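Local coordinates for DUF6836 domain-containing protein (Clostridium leptum, PDB 4PW1) that is of unknown function and folds as a nine-stranded antiparallel beta sheet surrounded by alpha-helices, at residues 43-55 with 63-75. Residues are numbered along the deposited sequence; the frame is centred on the assembly and turned at random.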
# COMPACT_ATOMS: atom_id res chain seq x y z
N GLU B 43 -18.11 23.03 -7.13
CA GLU B 43 -19.14 22.65 -8.07
C GLU B 43 -20.30 22.14 -7.24
O GLU B 43 -20.21 21.11 -6.56
CB GLU B 43 -18.62 21.53 -8.98
CG GLU B 43 -17.50 21.97 -9.91
CD GLU B 43 -16.68 20.80 -10.46
OE1 GLU B 43 -16.10 20.01 -9.67
OE2 GLU B 43 -16.67 20.64 -11.68
N GLU B 44 -21.42 22.84 -7.34
CA GLU B 44 -22.53 22.63 -6.40
C GLU B 44 -23.13 21.23 -6.40
O GLU B 44 -23.49 20.72 -5.34
CB GLU B 44 -23.65 23.67 -6.60
CG GLU B 44 -24.53 23.80 -5.37
CD GLU B 44 -25.64 22.75 -5.35
OE1 GLU B 44 -25.97 22.28 -6.44
OE2 GLU B 44 -26.14 22.35 -4.28
N GLU B 45 -23.23 20.62 -7.56
CA GLU B 45 -23.77 19.26 -7.66
C GLU B 45 -22.87 18.25 -6.95
O GLU B 45 -23.35 17.23 -6.41
CB GLU B 45 -23.92 18.83 -9.11
CG GLU B 45 -24.98 19.64 -9.85
CD GLU B 45 -25.71 18.83 -10.90
OE1 GLU B 45 -26.81 18.26 -10.62
OE2 GLU B 45 -25.15 18.75 -12.01
N ILE B 46 -21.58 18.51 -6.97
CA ILE B 46 -20.66 17.61 -6.28
C ILE B 46 -20.79 17.82 -4.78
O ILE B 46 -20.86 16.84 -4.02
CB ILE B 46 -19.23 17.75 -6.81
CG1 ILE B 46 -19.24 17.13 -8.22
CG2 ILE B 46 -18.28 17.02 -5.90
CD1 ILE B 46 -17.98 17.28 -9.01
N VAL B 47 -20.90 19.08 -4.37
CA VAL B 47 -21.08 19.38 -2.97
C VAL B 47 -22.36 18.76 -2.40
O VAL B 47 -22.33 18.13 -1.37
CB VAL B 47 -20.98 20.87 -2.70
CG1 VAL B 47 -21.28 21.18 -1.23
CG2 VAL B 47 -19.58 21.37 -3.06
N SER B 48 -23.48 18.90 -3.12
CA SER B 48 -24.72 18.33 -2.69
C SER B 48 -24.61 16.82 -2.55
O SER B 48 -25.04 16.25 -1.55
CB SER B 48 -25.81 18.70 -3.73
OG SER B 48 -26.95 18.02 -3.36
N PHE B 49 -24.03 16.17 -3.56
CA PHE B 49 -23.85 14.76 -3.49
C PHE B 49 -22.97 14.34 -2.28
O PHE B 49 -23.26 13.34 -1.59
CB PHE B 49 -23.23 14.25 -4.80
CG PHE B 49 -22.90 12.78 -4.75
CD1 PHE B 49 -23.87 11.83 -5.01
CD2 PHE B 49 -21.62 12.35 -4.44
CE1 PHE B 49 -23.58 10.48 -4.95
CE2 PHE B 49 -21.33 10.99 -4.37
CZ PHE B 49 -22.31 10.04 -4.61
N ALA B 50 -21.90 15.07 -2.02
CA ALA B 50 -21.01 14.75 -0.90
C ALA B 50 -21.72 14.93 0.48
O ALA B 50 -21.55 14.11 1.39
CB ALA B 50 -19.77 15.62 -0.96
N ALA B 51 -22.44 16.03 0.66
CA ALA B 51 -23.27 16.24 1.87
C ALA B 51 -24.21 15.07 2.14
O ALA B 51 -24.30 14.56 3.27
CB ALA B 51 -24.07 17.51 1.77
N ASN B 52 -24.92 14.63 1.11
CA ASN B 52 -25.80 13.47 1.24
C ASN B 52 -25.01 12.15 1.48
O ASN B 52 -25.44 11.27 2.22
CB ASN B 52 -26.67 13.39 0.02
CG ASN B 52 -27.77 14.43 0.06
OD1 ASN B 52 -28.71 14.30 0.81
ND2 ASN B 52 -27.65 15.45 -0.73
N SER B 53 -23.87 12.01 0.85
CA SER B 53 -23.00 10.83 1.10
C SER B 53 -22.58 10.73 2.56
O SER B 53 -22.65 9.65 3.17
CB SER B 53 -21.78 10.89 0.21
OG SER B 53 -22.15 10.80 -1.16
N VAL B 54 -22.18 11.86 3.15
CA VAL B 54 -21.83 11.91 4.56
C VAL B 54 -23.00 11.43 5.42
O VAL B 54 -22.82 10.53 6.27
CB VAL B 54 -21.39 13.33 4.99
CG1 VAL B 54 -21.24 13.42 6.52
CG2 VAL B 54 -20.10 13.74 4.28
N ARG B 55 -24.20 11.96 5.20
CA ARG B 55 -25.35 11.54 6.01
C ARG B 55 -25.79 10.08 5.80
O ARG B 55 -26.13 9.38 6.76
CB ARG B 55 -26.56 12.47 5.78
CG ARG B 55 -26.41 13.87 6.35
CD ARG B 55 -27.74 14.62 6.26
NE ARG B 55 -27.99 14.99 4.87
CZ ARG B 55 -27.59 16.13 4.31
NH1 ARG B 55 -26.88 17.03 4.98
NH2 ARG B 55 -27.85 16.36 3.05
N THR B 63 -26.50 19.11 8.84
CA THR B 63 -27.30 19.67 7.75
C THR B 63 -26.40 20.22 6.64
O THR B 63 -25.16 20.37 6.80
CB THR B 63 -28.14 20.83 8.25
OG1 THR B 63 -27.25 21.87 8.68
CG2 THR B 63 -29.06 20.39 9.42
N ASP B 64 -27.03 20.57 5.53
CA ASP B 64 -26.32 21.17 4.41
C ASP B 64 -25.69 22.50 4.80
O ASP B 64 -24.58 22.81 4.40
CB ASP B 64 -27.28 21.35 3.21
CG ASP B 64 -27.55 20.02 2.50
OD1 ASP B 64 -26.91 19.00 2.78
OD2 ASP B 64 -28.40 19.98 1.63
N GLU B 65 -26.41 23.27 5.60
CA GLU B 65 -25.90 24.53 6.09
C GLU B 65 -24.62 24.34 6.88
O GLU B 65 -23.68 25.11 6.73
CB GLU B 65 -26.96 25.24 6.95
CG GLU B 65 -26.39 26.53 7.52
CD GLU B 65 -27.39 27.47 8.18
OE1 GLU B 65 -28.58 27.13 8.30
OE2 GLU B 65 -26.94 28.57 8.59
N GLU B 66 -24.52 23.28 7.67
CA GLU B 66 -23.25 22.99 8.40
C GLU B 66 -22.16 22.38 7.49
O GLU B 66 -20.99 22.69 7.62
CB GLU B 66 -23.52 22.03 9.56
CG GLU B 66 -24.63 22.47 10.51
CD GLU B 66 -25.08 21.43 11.56
OE1 GLU B 66 -25.57 20.32 11.27
OE2 GLU B 66 -24.99 21.76 12.75
N LEU B 67 -22.54 21.51 6.55
CA LEU B 67 -21.52 20.84 5.72
C LEU B 67 -21.00 21.67 4.55
O LEU B 67 -19.83 21.58 4.21
CB LEU B 67 -22.07 19.53 5.16
CG LEU B 67 -22.38 18.50 6.26
CD1 LEU B 67 -22.99 17.27 5.62
CD2 LEU B 67 -21.11 18.17 7.07
N TYR B 68 -21.87 22.44 3.89
CA TYR B 68 -21.49 23.14 2.63
C TYR B 68 -20.22 23.97 2.78
O TYR B 68 -19.31 23.82 1.99
CB TYR B 68 -22.64 24.01 2.10
CG TYR B 68 -23.49 23.30 1.07
CD1 TYR B 68 -24.03 22.04 1.32
CD2 TYR B 68 -23.76 23.90 -0.14
CE1 TYR B 68 -24.81 21.38 0.40
CE2 TYR B 68 -24.56 23.28 -1.08
CZ TYR B 68 -25.09 22.04 -0.81
OH TYR B 68 -25.83 21.41 -1.75
N PRO B 69 -20.10 24.77 3.85
CA PRO B 69 -18.88 25.51 4.00
C PRO B 69 -17.62 24.67 4.19
O PRO B 69 -16.53 25.19 3.99
CB PRO B 69 -19.11 26.35 5.27
CG PRO B 69 -20.60 26.41 5.44
CD PRO B 69 -21.10 25.10 4.90
N LEU B 70 -17.75 23.40 4.55
CA LEU B 70 -16.58 22.57 4.84
C LEU B 70 -16.22 21.64 3.69
O LEU B 70 -15.13 21.09 3.64
CB LEU B 70 -16.84 21.72 6.08
CG LEU B 70 -17.21 22.50 7.35
CD1 LEU B 70 -17.48 21.53 8.48
CD2 LEU B 70 -16.09 23.45 7.74
N ILE B 71 -17.15 21.41 2.77
CA ILE B 71 -16.87 20.52 1.64
C ILE B 71 -16.09 21.25 0.54
O ILE B 71 -16.67 21.83 -0.36
CB ILE B 71 -18.18 19.95 1.09
CG1 ILE B 71 -18.85 19.12 2.20
CG2 ILE B 71 -17.93 19.08 -0.12
CD1 ILE B 71 -20.28 18.71 1.86
N LYS B 72 -14.77 21.11 0.56
CA LYS B 72 -13.88 21.77 -0.38
C LYS B 72 -13.10 20.79 -1.24
O LYS B 72 -11.94 20.38 -0.92
CB LYS B 72 -12.97 22.71 0.39
CG LYS B 72 -13.73 23.87 1.04
CD LYS B 72 -12.75 24.92 1.55
CE LYS B 72 -12.23 24.54 2.92
NZ LYS B 72 -13.26 24.76 3.97
N PHE B 73 -13.72 20.39 -2.33
CA PHE B 73 -13.07 19.53 -3.30
C PHE B 73 -11.93 20.21 -4.01
O PHE B 73 -11.94 21.45 -4.21
CB PHE B 73 -14.07 18.97 -4.32
CG PHE B 73 -14.86 17.79 -3.81
CD1 PHE B 73 -16.03 17.97 -3.10
CD2 PHE B 73 -14.38 16.48 -4.00
CE1 PHE B 73 -16.75 16.87 -2.63
CE2 PHE B 73 -15.10 15.40 -3.57
CZ PHE B 73 -16.29 15.59 -2.87
N ARG B 74 -10.91 19.41 -4.32
CA ARG B 74 -9.74 19.86 -5.06
C ARG B 74 -9.65 19.07 -6.34
O ARG B 74 -9.80 17.83 -6.34
CB ARG B 74 -8.47 19.71 -4.23
CG ARG B 74 -8.49 20.58 -2.99
CD ARG B 74 -7.11 20.81 -2.37
NE ARG B 74 -6.60 19.58 -1.80
CZ ARG B 74 -6.52 19.31 -0.50
NH1 ARG B 74 -6.88 20.19 0.43
NH2 ARG B 74 -6.03 18.14 -0.13
N TYR B 75 -9.48 19.80 -7.43
CA TYR B 75 -9.56 19.28 -8.78
C TYR B 75 -8.19 18.96 -9.31
O TYR B 75 -7.22 19.73 -9.14
CB TYR B 75 -10.22 20.35 -9.68
CG TYR B 75 -10.07 20.01 -11.13
CD1 TYR B 75 -10.91 19.09 -11.73
CD2 TYR B 75 -9.07 20.57 -11.89
CE1 TYR B 75 -10.76 18.74 -13.07
CE2 TYR B 75 -8.90 20.21 -13.21
CZ TYR B 75 -9.77 19.28 -13.79
OH TYR B 75 -9.61 18.96 -15.10
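Val47 and Tyr68 meet methyl to ring: CG1 of Val47, set anti to its own backbone N (chi1 176°), sits over the centre of the Tyr68 ring, 3.6 Å from the centroid, in a CH-pi contact. Behind it the packing is close and apolar. Ile71 pushes its CD1 against the helix backbone, 3.6 Å from Ala51 N, while its CG2 rests on Ala50 CB. Toward the start of the helix, Ile46 CG2 lies over one face of the Phe73 ring, offset toward the rim, and Ala50 CB meets the same ring at its edge, 3.7 Å from CE1. Helix 44-58 lies against the antiparallel sheet; the short helix 64-67, opened by a capping box of Thr63 and Glu66, precedes a run from Leu67 opposite Ala51 to Ile71 opposite Val47 and into strand 74-76. Phe73 and Ile71 also touch strand 80-89, so both side chains lie between helix and sheet. The outer side is polar and more open. Tyr68 OH gives a hydrogen bond to Glu44 OE2 (2.7 Å), met on the anti side of a carboxylate whose chain bends at chi2 (-84°). At the other end Arg55 grips Asp64 end-on in a salt bridge, NH1 and NH2 both to OD1 at 3.0 and 2.8 Å, reaching it from one carboxylate face. Asn52 OD1 accepts from Arg55 NH2 as well and Trp62 O from NH1, bonds that steady the guanidinium.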